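Local atomic coordinates of conserved exported protein (Bacteroides fragilis, PDB entry 3CLW), a protein that is probably a glycoside hydrolase of family 30 acting on O-glycosyl bonds, although its substrate is unknown. Residues N21-A27 / L65-N71; S182-N188 / I227-G233; K236-E240 / D249-H253. One frame throughout, in Å; residues are numbered along the deposited sequence.

Interaction 1: N21-A27 / L65-N71; sequences NFSASDA and LTNWRVN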
loop_
_atom_site.group_PDB
_atom_site.type_symbol
_atom_site.label_atom_id
_atom_site.label_comp_id
_atom_site.label_asym_id
_atom_site.label_seq_id
_atom_site.Cartn_x
_atom_site.Cartn_y
_atom_site.Cartn_z
ATOM N N ASN A 21 4.136 3.966 -7.584
ATOM C CA ASN A 21 4.397 4.564 -6.249
ATOM C C ASN A 21 4.691 3.526 -5.199
ATOM O O ASN A 21 4.558 2.328 -5.437
ATOM C CB ASN A 21 3.192 5.389 -5.761
ATOM C CG ASN A 21 1.900 4.550 -5.621
ATOM O OD1 ASN A 21 1.728 3.794 -4.655
ATOM N ND2 ASN A 21 0.979 4.703 -6.577
ATOM N N PHE A 22 5.076 4.021 -4.029
ATOM C CA PHE A 22 5.008 3.285 -2.789
ATOM C C PHE A 22 4.160 4.173 -1.897
ATOM O O PHE A 22 4.235 5.401 -1.960
ATOM C CB PHE A 22 6.416 3.075 -2.218
ATOM C CG PHE A 22 7.248 2.080 -3.024
ATOM C CD1 PHE A 22 7.289 0.728 -2.657
ATOM C CD2 PHE A 22 7.937 2.495 -4.158
ATOM C CE1 PHE A 22 8.017 -0.185 -3.409
ATOM C CE2 PHE A 22 8.657 1.598 -4.913
ATOM C CZ PHE A 22 8.700 0.251 -4.545
ATOM N N SER A 23 3.337 3.549 -1.076
ATOM C CA SER A 23 2.300 4.267 -0.426
ATOM C C SER A 23 2.075 3.764 0.992
ATOM O O SER A 23 2.658 2.772 1.397
ATOM C CB SER A 23 1.029 4.145 -1.246
ATOM O OG SER A 23 0.056 5.069 -0.789
ATOM N N ALA A 24 1.249 4.492 1.740
ATOM C CA ALA A 24 0.708 4.011 3.003
ATOM C C ALA A 24 -0.606 4.733 3.234
ATOM O O ALA A 24 -0.994 5.585 2.446
ATOM C CB ALA A 24 1.688 4.258 4.170
ATOM N N SER A 25 -1.262 4.424 4.341
ATOM C CA SER A 25 -2.620 4.855 4.575
ATOM C C SER A 25 -2.713 5.784 5.801
ATOM O O SER A 25 -1.999 5.601 6.789
ATOM C CB SER A 25 -3.465 3.579 4.748
ATOM O OG SER A 25 -4.817 3.881 4.906
ATOM N N ASP A 26 -3.590 6.779 5.717
ATOM C CA ASP A 26 -3.874 7.700 6.824
ATOM C C ASP A 26 -4.915 7.196 7.852
ATOM O O ASP A 26 -5.345 7.940 8.735
ATOM C CB ASP A 26 -4.321 9.039 6.241
ATOM C CG ASP A 26 -5.796 9.073 5.858
ATOM O OD1 ASP A 26 -6.471 8.021 5.836
ATOM O OD2 ASP A 26 -6.285 10.198 5.600
ATOM N N ALA A 27 -5.345 5.948 7.712
ATOM C CA ALA A 27 -6.608 5.513 8.351
ATOM C C ALA A 27 -6.534 5.578 9.883
ATOM O O ALA A 27 -5.479 5.246 10.484
ATOM C CB ALA A 27 -6.964 4.136 7.906
ATOM N N LEU A 65 7.630 8.239 0.541
ATOM C CA LEU A 65 6.497 7.695 -0.174
ATOM C C LEU A 65 6.011 8.619 -1.278
ATOM O O LEU A 65 6.126 9.852 -1.194
ATOM C CB LEU A 65 5.350 7.402 0.782
ATOM C CG LEU A 65 5.629 6.374 1.872
ATOM C CD1 LEU A 65 4.499 6.440 2.815
ATOM C CD2 LEU A 65 5.817 4.948 1.296
ATOM N N THR A 66 5.439 8.000 -2.313
ATOM C CA THR A 66 5.104 8.724 -3.510
ATOM C C THR A 66 3.635 8.625 -3.888
ATOM O O THR A 66 3.243 9.077 -4.966
ATOM C CB THR A 66 6.027 8.287 -4.688
ATOM O OG1 THR A 66 6.157 6.873 -4.677
ATOM C CG2 THR A 66 7.410 8.906 -4.539
ATOM N N ASN A 67 2.840 8.009 -3.020
ATOM C CA ASN A 67 1.381 8.109 -3.027
ATOM C C ASN A 67 0.983 8.151 -1.551
ATOM O O ASN A 67 1.795 7.768 -0.680
ATOM C CB ASN A 67 0.736 6.911 -3.743
ATOM C CG ASN A 67 -0.808 6.934 -3.691
ATOM O OD1 ASN A 67 -1.467 7.763 -4.326
ATOM N ND2 ASN A 67 -1.377 6.012 -2.953
ATOM N N TRP A 68 -0.220 8.644 -1.260
ATOM C CA TRP A 68 -0.761 8.651 0.126
ATOM C C TRP A 68 -2.231 8.276 0.053
ATOM O O TRP A 68 -2.972 8.854 -0.754
ATOM C CB TRP A 68 -0.600 10.031 0.777
ATOM C CG TRP A 68 -1.059 10.177 2.249
ATOM C CD1 TRP A 68 -1.999 11.061 2.742
ATOM C CD2 TRP A 68 -0.545 9.472 3.382
ATOM N NE1 TRP A 68 -2.099 10.951 4.105
ATOM C CE2 TRP A 68 -1.214 9.981 4.533
ATOM C CE3 TRP A 68 0.408 8.447 3.544
ATOM C CZ2 TRP A 68 -0.976 9.474 5.831
ATOM C CZ3 TRP A 68 0.657 7.949 4.842
ATOM C CH2 TRP A 68 -0.040 8.468 5.967
ATOM N N ARG A 69 -2.639 7.280 0.840
ATOM C CA ARG A 69 -4.028 6.835 0.778
ATOM C C ARG A 69 -4.865 7.515 1.884
ATOM O O ARG A 69 -4.585 7.352 3.077
ATOM C CB ARG A 69 -4.140 5.312 0.861
ATOM C CG ARG A 69 -3.444 4.533 -0.273
ATOM C CD ARG A 69 -3.442 3.011 -0.014
ATOM N NE ARG A 69 -4.796 2.491 0.213
ATOM C CZ ARG A 69 -5.573 1.933 -0.724
ATOM N NH1 ARG A 69 -5.153 1.766 -1.985
ATOM N NH2 ARG A 69 -6.783 1.520 -0.380
ATOM N N VAL A 70 -5.877 8.275 1.463
ATOM C CA VAL A 70 -6.755 9.013 2.362
ATOM C C VAL A 70 -8.124 8.306 2.540
ATOM O O VAL A 70 -8.842 8.048 1.561
ATOM C CB VAL A 70 -6.922 10.475 1.855
ATOM C CG1 VAL A 70 -7.938 11.270 2.712
ATOM C CG2 VAL A 70 -5.573 11.150 1.835
ATOM N N ASN A 71 -8.458 7.991 3.787
ATOM C CA ASN A 71 -9.738 7.384 4.138
ATOM C C ASN A 71 -10.840 8.439 4.202
ATOM O O ASN A 71 -10.955 9.193 5.178
ATOM C CB ASN A 71 -9.641 6.654 5.502
ATOM C CG ASN A 71 -10.911 5.844 5.842
ATOM O OD1 ASN A 71 -11.211 5.623 7.003
ATOM N ND2 ASN A 71 -11.651 5.428 4.840
HETATM O O HOH W 1 -5.560 1.766 3.002
HETATM O O HOH W 2 -4.305 12.265 5.461
#

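Interaction 2: S182-N188 / I227-G233; sequences SPNNEPN and ILIPEVG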
loop_
_atom_site.group_PDB
_atom_site.type_symbol
_atom_site.label_atom_id
_atom_site.label_comp_id
_atom_site.label_asym_id
_atom_site.label_seq_id
_atom_site.Cartn_x
_atom_site.Cartn_y
_atom_site.Cartn_z
ATOM N N SER A 182 -10.924 4.645 -4.726
ATOM C CA SER A 182 -11.128 3.241 -4.431
ATOM C C SER A 182 -12.411 3.060 -3.595
ATOM O O SER A 182 -12.415 3.285 -2.390
ATOM C CB SER A 182 -9.876 2.690 -3.761
ATOM O OG SER A 182 -10.013 1.325 -3.502
ATOM N N PRO A 183 -13.534 2.703 -4.261
ATOM C CA PRO A 183 -14.845 2.745 -3.584
ATOM C C PRO A 183 -15.092 1.592 -2.604
ATOM O O PRO A 183 -15.893 1.736 -1.663
ATOM C CB PRO A 183 -15.847 2.704 -4.758
ATOM C CG PRO A 183 -15.134 1.866 -5.803
ATOM C CD PRO A 183 -13.656 2.254 -5.668
ATOM N N ASN A 184 -14.390 0.483 -2.777
ATOM C CA ASN A 184 -14.689 -0.707 -1.965
ATOM C C ASN A 184 -13.436 -1.353 -1.410
ATOM O O ASN A 184 -12.433 -1.500 -2.134
ATOM C CB ASN A 184 -15.446 -1.746 -2.801
ATOM C CG ASN A 184 -16.805 -1.237 -3.289
ATOM O OD1 ASN A 184 -16.889 -0.447 -4.249
ATOM N ND2 ASN A 184 -17.886 -1.699 -2.627
ATOM N N ASN A 185 -13.492 -1.722 -0.132
ATOM C CA ASN A 185 -12.384 -2.382 0.529
ATOM C C ASN A 185 -12.717 -3.806 0.918
ATOM O O ASN A 185 -13.782 -4.077 1.486
ATOM C CB ASN A 185 -12.009 -1.647 1.808
ATOM C CG ASN A 185 -10.830 -2.294 2.524
ATOM O OD1 ASN A 185 -9.761 -2.436 1.932
ATOM N ND2 ASN A 185 -11.007 -2.654 3.809
ATOM N N GLU A 186 -11.794 -4.708 0.642
ATOM C CA GLU A 186 -11.966 -6.118 0.988
ATOM C C GLU A 186 -13.449 -6.576 0.873
ATOM O O GLU A 186 -14.054 -6.997 1.847
ATOM C CB GLU A 186 -11.342 -6.388 2.362
ATOM C CG GLU A 186 -9.859 -6.008 2.389
ATOM C CD GLU A 186 -9.109 -6.428 3.652
ATOM O OE1 GLU A 186 -9.742 -6.830 4.633
ATOM O OE2 GLU A 186 -7.863 -6.374 3.657
ATOM N N PRO A 187 -14.029 -6.472 -0.341
ATOM C CA PRO A 187 -15.448 -6.820 -0.510
ATOM C C PRO A 187 -15.758 -8.324 -0.328
ATOM O O PRO A 187 -16.910 -8.691 -0.126
ATOM C CB PRO A 187 -15.767 -6.331 -1.932
ATOM C CG PRO A 187 -14.501 -6.412 -2.647
ATOM C CD PRO A 187 -13.425 -6.049 -1.620
ATOM N N ASN A 188 -14.730 -9.162 -0.335
ATOM C CA ASN A 188 -14.831 -10.577 0.063
ATOM C C ASN A 188 -15.185 -10.780 1.544
ATOM O O ASN A 188 -15.690 -11.832 1.939
ATOM C CB ASN A 188 -13.485 -11.255 -0.194
ATOM C CG ASN A 188 -12.328 -10.540 0.522
ATOM O OD1 ASN A 188 -11.823 -9.500 0.066
ATOM N ND2 ASN A 188 -11.909 -11.103 1.652
ATOM N N ILE A 227 -10.532 5.052 -11.391
ATOM C CA ILE A 227 -11.221 4.166 -10.460
ATOM C C ILE A 227 -10.413 2.897 -10.248
ATOM O O ILE A 227 -10.078 2.213 -11.215
ATOM C CB ILE A 227 -12.605 3.744 -11.005
ATOM C CG1 ILE A 227 -13.458 4.965 -11.395
ATOM C CG2 ILE A 227 -13.321 2.822 -10.016
ATOM C CD1 ILE A 227 -14.548 4.605 -12.447
ATOM N N LEU A 228 -10.135 2.579 -8.982
ATOM C CA LEU A 228 -9.337 1.412 -8.620
ATOM C C LEU A 228 -10.147 0.402 -7.828
ATOM O O LEU A 228 -10.752 0.748 -6.809
ATOM C CB LEU A 228 -8.082 1.822 -7.807
ATOM C CG LEU A 228 -7.193 0.638 -7.363
ATOM C CD1 LEU A 228 -6.592 -0.131 -8.557
ATOM C CD2 LEU A 228 -6.097 1.034 -6.364
ATOM N N ILE A 229 -10.121 -0.850 -8.294
ATOM C CA ILE A 229 -10.794 -1.970 -7.635
ATOM C C ILE A 229 -9.871 -3.176 -7.743
ATOM O O ILE A 229 -8.934 -3.141 -8.506
ATOM C CB ILE A 229 -12.205 -2.249 -8.302
ATOM C CG1 ILE A 229 -12.039 -2.572 -9.791
ATOM C CG2 ILE A 229 -13.129 -1.033 -8.124
ATOM C CD1 ILE A 229 -13.121 -3.439 -10.375
ATOM N N PRO A 230 -10.174 -4.292 -7.056
ATOM C CA PRO A 230 -11.224 -4.500 -6.047
ATOM C C PRO A 230 -10.793 -4.445 -4.591
ATOM O O PRO A 230 -11.655 -4.540 -3.709
ATOM C CB PRO A 230 -11.724 -5.902 -6.382
ATOM C CG PRO A 230 -10.465 -6.604 -6.860
ATOM C CD PRO A 230 -9.560 -5.571 -7.475
ATOM N N GLU A 231 -9.492 -4.324 -4.318
ATOM C CA GLU A 231 -9.004 -4.277 -2.919
ATOM C C GLU A 231 -9.414 -5.523 -2.131
ATOM O O GLU A 231 -9.765 -5.438 -0.928
ATOM C CB GLU A 231 -9.500 -3.023 -2.176
ATOM C CG GLU A 231 -9.243 -1.719 -2.897
ATOM C CD GLU A 231 -7.916 -1.058 -2.516
ATOM O OE1 GLU A 231 -7.758 0.150 -2.837
ATOM O OE2 GLU A 231 -7.040 -1.728 -1.902
ATOM N N VAL A 232 -9.370 -6.676 -2.796
ATOM C CA VAL A 232 -9.652 -7.943 -2.095
ATOM C C VAL A 232 -8.655 -8.230 -0.946
ATOM O O VAL A 232 -7.450 -8.008 -1.079
ATOM C CB VAL A 232 -9.793 -9.188 -3.067
ATOM C CG1 VAL A 232 -11.189 -9.171 -3.799
ATOM C CG2 VAL A 232 -8.649 -9.299 -4.041
ATOM N N GLY A 233 -9.173 -8.730 0.168
ATOM C CA GLY A 233 -8.339 -8.954 1.349
ATOM C C GLY A 233 -7.267 -10.014 1.222
ATOM O O GLY A 233 -6.291 -10.019 1.969
HETATM O O HOH W 3 -12.318 -0.590 -4.652
#

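Interaction 3: K236-E240 / D249-H253; sequences KYLFE and DDIIH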
loop_
_atom_site.group_PDB
_atom_site.type_symbol
_atom_site.label_atom_id
_atom_site.label_comp_id
_atom_site.label_asym_id
_atom_site.label_seq_id
_atom_site.Cartn_x
_atom_site.Cartn_y
_atom_site.Cartn_z
ATOM N N LYS A 236 -6.205 -14.638 -3.171
ATOM C CA LYS A 236 -6.837 -15.873 -3.691
ATOM C C LYS A 236 -8.152 -15.550 -4.380
ATOM O O LYS A 236 -8.536 -16.229 -5.305
ATOM C CB LYS A 236 -7.019 -16.953 -2.615
ATOM C CG LYS A 236 -8.137 -16.685 -1.647
ATOM C CD LYS A 236 -8.201 -17.702 -0.537
ATOM C CE LYS A 236 -9.256 -17.270 0.471
ATOM N NZ LYS A 236 -9.515 -18.293 1.551
ATOM N N TYR A 237 -8.799 -14.465 -3.953
ATOM C CA TYR A 237 -10.025 -13.984 -4.585
ATOM C C TYR A 237 -9.809 -13.429 -5.998
ATOM O O TYR A 237 -10.761 -13.086 -6.680
ATOM C CB TYR A 237 -10.688 -12.959 -3.685
ATOM C CG TYR A 237 -11.242 -13.569 -2.429
ATOM C CD1 TYR A 237 -12.499 -14.201 -2.428
ATOM C CD2 TYR A 237 -10.520 -13.532 -1.232
ATOM C CE1 TYR A 237 -13.004 -14.768 -1.265
ATOM C CE2 TYR A 237 -11.026 -14.084 -0.083
ATOM C CZ TYR A 237 -12.262 -14.711 -0.099
ATOM O OH TYR A 237 -12.760 -15.262 1.069
ATOM N N LEU A 238 -8.557 -13.316 -6.425
ATOM C CA LEU A 238 -8.285 -12.899 -7.793
ATOM C C LEU A 238 -8.587 -14.029 -8.817
ATOM O O LEU A 238 -8.710 -13.773 -10.019
ATOM C CB LEU A 238 -6.845 -12.410 -7.934
ATOM C CG LEU A 238 -6.506 -11.098 -7.179
ATOM C CD1 LEU A 238 -5.124 -10.671 -7.462
ATOM C CD2 LEU A 238 -7.496 -9.959 -7.492
ATOM N N PHE A 239 -8.694 -15.251 -8.303
ATOM C CA PHE A 239 -9.013 -16.442 -9.069
ATOM C C PHE A 239 -10.257 -17.102 -8.459
ATOM O O PHE A 239 -10.675 -16.748 -7.379
ATOM C CB PHE A 239 -7.821 -17.389 -9.035
ATOM C CG PHE A 239 -6.482 -16.686 -9.123
ATOM C CD1 PHE A 239 -5.960 -16.288 -10.353
ATOM C CD2 PHE A 239 -5.737 -16.426 -7.972
ATOM C CE1 PHE A 239 -4.741 -15.648 -10.433
ATOM C CE2 PHE A 239 -4.508 -15.778 -8.061
ATOM C CZ PHE A 239 -4.019 -15.393 -9.293
ATOM N N GLU A 240 -10.873 -18.040 -9.172
ATOM C CA GLU A 240 -12.117 -18.665 -8.701
ATOM C C GLU A 240 -11.776 -19.651 -7.602
ATOM O O GLU A 240 -10.850 -20.446 -7.774
ATOM C CB GLU A 240 -12.829 -19.375 -9.866
ATOM C CG GLU A 240 -14.272 -19.803 -9.574
ATOM C CD GLU A 240 -14.978 -20.394 -10.811
ATOM O OE1 GLU A 240 -14.305 -20.971 -11.699
ATOM O OE2 GLU A 240 -16.215 -20.273 -10.902
ATOM N N ASP A 249 -14.963 -13.547 -5.911
ATOM C CA ASP A 249 -13.744 -14.193 -6.359
ATOM C C ASP A 249 -13.672 -14.080 -7.872
ATOM O O ASP A 249 -14.463 -13.344 -8.494
ATOM C CB ASP A 249 -13.671 -15.658 -5.894
ATOM C CG ASP A 249 -14.722 -16.555 -6.570
ATOM O OD1 ASP A 249 -14.627 -17.792 -6.393
ATOM O OD2 ASP A 249 -15.638 -16.028 -7.258
ATOM N N ASP A 250 -12.709 -14.781 -8.456
ATOM C CA ASP A 250 -12.524 -14.802 -9.908
ATOM C C ASP A 250 -12.391 -13.412 -10.525
ATOM O O ASP A 250 -12.803 -13.184 -11.681
ATOM C CB ASP A 250 -13.666 -15.597 -10.581
ATOM C CG ASP A 250 -13.354 -15.955 -12.014
ATOM O OD1 ASP A 250 -12.196 -16.332 -12.273
ATOM O OD2 ASP A 250 -14.267 -15.830 -12.887
ATOM N N ILE A 251 -11.814 -12.481 -9.751
ATOM C CA ILE A 251 -11.693 -11.076 -10.154
ATOM C C ILE A 251 -10.986 -10.899 -11.505
ATOM O O ILE A 251 -11.483 -10.192 -12.379
ATOM C CB ILE A 251 -10.992 -10.194 -9.054
ATOM C CG1 ILE A 251 -11.841 -10.130 -7.767
ATOM C CG2 ILE A 251 -10.631 -8.805 -9.598
ATOM C CD1 ILE A 251 -13.239 -9.474 -7.891
ATOM N N ILE A 252 -9.835 -11.529 -11.683
ATOM C CA ILE A 252 -9.103 -11.309 -12.917
ATOM C C ILE A 252 -9.938 -11.645 -14.172
ATOM O O ILE A 252 -10.094 -10.800 -15.046
ATOM C CB ILE A 252 -7.720 -12.014 -12.921
ATOM C CG1 ILE A 252 -6.818 -11.398 -11.814
ATOM C CG2 ILE A 252 -7.084 -11.893 -14.300
ATOM C CD1 ILE A 252 -5.508 -12.170 -11.500
ATOM N N HIS A 253 -10.492 -12.858 -14.244
ATOM C CA HIS A 253 -11.152 -13.304 -15.475
ATOM C C HIS A 253 -12.526 -12.686 -15.654
ATOM O O HIS A 253 -12.914 -12.327 -16.777
ATOM C CB HIS A 253 -11.214 -14.837 -15.583
ATOM C CG HIS A 253 -9.919 -15.454 -16.010
ATOM N ND1 HIS A 253 -9.565 -15.606 -17.333
ATOM C CD2 HIS A 253 -8.874 -15.928 -15.289
ATOM C CE1 HIS A 253 -8.380 -16.180 -17.412
ATOM N NE2 HIS A 253 -7.938 -16.383 -16.184
HETATM O O HOH W 4 -9.705 -14.819 -12.517
#

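Interaction 1: N21-A27 / L65-N71
Two neighbouring parallel strands of the TIM barrel meet here, with the backbones of Ser-25 and Arg-69 bridged between the end of strand 6-25 and strand 68-71. The short strand segments cross at -26°. Arg-69 N donates to Ala-24 O at 2.9 Å, and Asp-26 N returns a bond to Arg-69 O, so Arg-69 is held through both its N-H and its C=O. Further back, Phe-22 O takes two donors, Thr-66 N and Asn-67 N. The first lies in the carbonyl plane and the second is tilted from it. Thr-66 also accepts: its OG1 receives Phe-22 N at 3.1 Å. Its chi1 of 43° sets OG1 between the backbone N and the carbonyl carbon, which turns it to that N-H.

Apolar contact adds to these bonds. Ala-24 CB touches both Leu-65 CD1 (3.8 Å) and Trp-68 CZ3. The indole has Ser-25 C and Asp-26 N over one face, near the rim. Asp-26 CB packs against Trp-68 CZ2 at 3.4 Å. Phe-50 meets the indole edge-to-face.

Polar ends reach further. The guanidinium of Arg-69 pairs with Glu-231 through NH2 and with Gln-355 through NH1, and Gln-355 also takes Asn-21 OD1. Water 1 joins Arg-69 NE to Ser-25 OG. Asp-26 OD2 binds Gln-110, and water 2 links it to Trp-68 NE1 at the ring edge. The other carboxylate oxygen, Asp-26 OD1, accepts Asn-71 N at 2.9 Å on its syn side, 33° out of the carboxylate plane.

Interaction 2: S182-N188 / I227-G233
Glu-231 and Ser-182 meet at the C-terminal ends of two adjacent parallel strands of the TIM barrel, 178-182 and 226-232. Ser-182 OG donates to Glu-231 OE1 at 2.6 Å, meeting the anti lone pair of that carboxylate oxygen. Both carboxylate oxygens are engaged further, OE1 by the salt bridge to Arg-69 and OE2 by hydrogen bonds with Ser-311 OG and His-277 NE2. The glutamate chain bends at chi2 (-92°), and its CG lies 3.3 Å from Asn-184 O.

The backbones draw apart after Ser-182, round Asn-184 and Pro-230, and close again at Glu-186 and Val-232; water 3 bridges the wider part. It accepts from Asn-184 N and donates to Leu-228 O, each at 3.0 Å. A cis peptide bond precedes Pro-230. Past it, Glu-186 N reaches Glu-231 O at 2.7 Å, but the angle is poor and the bond weak. Gly-233 N is better served: it donates to Asn-188 OD1 at 2.8 Å, nearly straight at 172°. The Asn-188 CG stands between the backbone N and the carbonyl carbon (chi1 56°), bringing OD1 over to that N-H.

The Glu-186 side chain runs extended past Gly-233, with CG 3.5 Å from Gly-233 CA. Its OE2 bonds His-277 ND1, so His-277 joins Glu-186 to Glu-231. Asn-185 and Glu-186 are consistent with the Asn-Glu pair of clan GH-A enzymes, whose glutamate is the acid/base in relatives; Pro-187 follows.

Helix 204-221 covers Pro-183 and Ile-227 through Leu-214, helix 251-256 packs on Ile-229, Pro-230 and Val-232, and strand 270-276 continues the barrel beside Leu-228.

Interaction 3: K236-E240 / D249-H253
Backbone bonds join Tyr-237, Leu-238 and Phe-239 to the start of helix 251-256. Ile-252 N donates to Leu-238 O at 3.0 Å, tilted from the carbonyl plane. Ile-251 N reaches Tyr-237 O at 3.3 Å; this bond is straight but weak. Asp-250 N meets Phe-239 O at 3.0 Å from above the carbonyl plane, so it does not lie on a lone pair. Carbonyls at the end of the 3-10 turn 236-238 thus take up the first two N-H groups of the helix. The CA of Asp-249 also lies against Tyr-237 O.

A water serves the next one. Water 4 accepts from His-253 N at 2.7 Å and donates to Leu-238 O and Asp-250 OD1. Asp-250 is at the N-cap, but its carboxylate reaches the helix through this water and makes no direct capping bond. The second carboxylate, Asp-249 OD1, is bonded by Ile-241 N.

Apolar contact comes from both isoleucines. Ile-252 CD1 touches Leu-238 CB and Phe-239 CE1, the latter at 3.7 Å; the Phe-239 and Ile-252 side chains run side by side in the same direction. Leu-238 CD2 rests against Ile-251 CB at 3.8 Å. Its chi1 of -67° sets CG beside the backbone N, and CD2 then reaches across to Ile-251. Tyr-237 CD1 is 3.9 Å from Asp-249 CB, and the two side chains cross at about a right angle.

Helix 285-300 covers Leu-238 and Phe-239. The whole is a loop that follows a barrel strand and folds back onto the helix it leads to, a beta-alpha connection of the TIM barrel.

Interaction 1 pairs two barrel strands; interaction 2 joins the loop after one strand to the end of the next. They touch through the Arg-69 to Glu-231 salt bridge. The centre of interaction 1 is about 7 Å from that of the chain, and all its residues are buried. In interaction 2 direct backbone bonding is sparse, and side chains and a water do more of it. Interaction 3 has its centre about 20 Å from that of the chain; Glu-240 is exposed, yet most of its touching residues are buried. Val-232 packs on Leu-238 and Tyr-237, and Pro-230 on Ile-251, which ties it to interaction 2. Backbone carbonyls, a water and aliphatic groups carry it, in place of the carboxylate network of interaction 2.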